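Local structure of glucose dehydrogenase (Serratia sp. FS14, 7CDY) at residues 130-133 against 134-138. The protein is a calcium-containing dehydrogenase of the glucose/sorbosone dehydrogenase family, built on a beta-propeller fold. Residues are numbered along the deposited sequence; the frame is centred on the assembly and turned at random.
Sequences AFDR and QGYLF
A130 and F138 form an antiparallel hydrogen-bonded pair: F138 N reaches A130 O at 2.8 Å, and A130 N returns a bond to F138 O at 3.0 Å. At the next, non-hydrogen-bonded pair, F131 and L137 put their side chains on the opposite face of the sheet. L137 CD1 sits over one face of the F131 ring, 4.0 Å from its centroid, in a CH-pi contact displaced toward the rim, while G135 O lies at the ring edge. Y136 O takes D132 N in its carbonyl plane and also receives a CA-H...O contact from F131. With CG between the backbone N and carbonyl carbon (chi1 77°), the D132 carboxylate spans the turn: D132 OD1 accepts Y136 N at 3.0 Å from above the carboxylate plane, plus a weak bond from Q134 N. D132 OD1 also lies at the Y136 ring edge, carboxylate and ring planes 88° apart. D132 OD2 meets the F138 ring edge and hydrogen-bonds a glycerol, probably from the crystallisation liquor. D132 O accepts G135 N; at G135's phi of 82° a CB would jam against Q134 O. A type I turn with a G1 beta bulge at G135 thus closes a 3:5 hairpin, the first two strands of a four-stranded antiparallel sheet, consistent with one beta-propeller blade.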
# COMPACT_ATOMS: atom_id res chain seq x y z
N ALA A 130 -4.32 -4.04 4.29
CA ALA A 130 -4.84 -5.30 3.77
C ALA A 130 -5.39 -6.14 4.91
O ALA A 130 -4.78 -6.20 5.99
CB ALA A 130 -3.74 -6.09 3.04
N PHE A 131 -6.50 -6.81 4.66
CA PHE A 131 -7.03 -7.78 5.61
C PHE A 131 -6.48 -9.17 5.29
O PHE A 131 -6.27 -9.53 4.14
CB PHE A 131 -8.56 -7.78 5.58
CG PHE A 131 -9.18 -6.61 6.30
CD1 PHE A 131 -9.30 -6.62 7.68
CD2 PHE A 131 -9.62 -5.49 5.61
CE1 PHE A 131 -9.85 -5.54 8.35
CE2 PHE A 131 -10.18 -4.42 6.28
CZ PHE A 131 -10.29 -4.45 7.65
N ASP A 132 -6.24 -9.95 6.34
CA ASP A 132 -5.91 -11.36 6.15
C ASP A 132 -7.18 -12.21 6.16
O ASP A 132 -8.30 -11.69 6.23
CB ASP A 132 -4.80 -11.80 7.12
CG ASP A 132 -5.30 -12.04 8.55
OD1 ASP A 132 -6.50 -11.91 8.84
OD2 ASP A 132 -4.45 -12.37 9.40
N ARG A 133 -7.03 -13.53 6.09
CA ARG A 133 -8.19 -14.41 5.98
C ARG A 133 -9.08 -14.37 7.22
O ARG A 133 -10.28 -14.63 7.12
CB ARG A 133 -7.75 -15.85 5.71
CG ARG A 133 -7.40 -16.14 4.25
CD ARG A 133 -6.86 -17.56 4.11
NE ARG A 133 -6.48 -17.88 2.74
CZ ARG A 133 -5.94 -19.03 2.36
NH1 ARG A 133 -5.72 -19.98 3.26
NH2 ARG A 133 -5.63 -19.24 1.09
N GLN A 134 -8.51 -14.06 8.39
CA GLN A 134 -9.25 -14.01 9.64
C GLN A 134 -9.79 -12.62 9.95
O GLN A 134 -10.34 -12.40 11.04
CB GLN A 134 -8.38 -14.50 10.80
CG GLN A 134 -8.43 -16.00 11.02
CD GLN A 134 -7.64 -16.76 9.97
OE1 GLN A 134 -8.19 -17.58 9.24
NE2 GLN A 134 -6.35 -16.47 9.88
N GLY A 135 -9.63 -11.67 9.04
CA GLY A 135 -10.13 -10.34 9.29
C GLY A 135 -9.23 -9.45 10.12
O GLY A 135 -9.69 -8.40 10.58
N TYR A 136 -7.97 -9.83 10.33
CA TYR A 136 -7.03 -8.91 10.97
C TYR A 136 -6.54 -7.89 9.95
O TYR A 136 -6.40 -8.18 8.76
CB TYR A 136 -5.84 -9.66 11.57
CG TYR A 136 -6.24 -10.53 12.74
CD1 TYR A 136 -6.34 -10.01 14.02
CD2 TYR A 136 -6.54 -11.88 12.55
CE1 TYR A 136 -6.71 -10.81 15.10
CE2 TYR A 136 -6.92 -12.69 13.62
CZ TYR A 136 -6.99 -12.14 14.88
OH TYR A 136 -7.38 -12.93 15.95
N LEU A 137 -6.29 -6.68 10.44
CA LEU A 137 -5.90 -5.56 9.59
C LEU A 137 -4.39 -5.38 9.63
O LEU A 137 -3.82 -5.16 10.70
CB LEU A 137 -6.59 -4.29 10.09
CG LEU A 137 -6.24 -3.02 9.31
CD1 LEU A 137 -6.59 -3.14 7.82
CD2 LEU A 137 -6.96 -1.82 9.94
N PHE A 138 -3.75 -5.48 8.46
CA PHE A 138 -2.33 -5.16 8.31
C PHE A 138 -2.15 -3.74 7.78
O PHE A 138 -2.85 -3.31 6.86
CB PHE A 138 -1.65 -6.17 7.38
CG PHE A 138 -1.37 -7.49 8.03
CD1 PHE A 138 -2.38 -8.40 8.25
CD2 PHE A 138 -0.07 -7.82 8.41
CE1 PHE A 138 -2.11 -9.62 8.87
CE2 PHE A 138 0.20 -9.04 9.01
CZ PHE A 138 -0.81 -9.93 9.24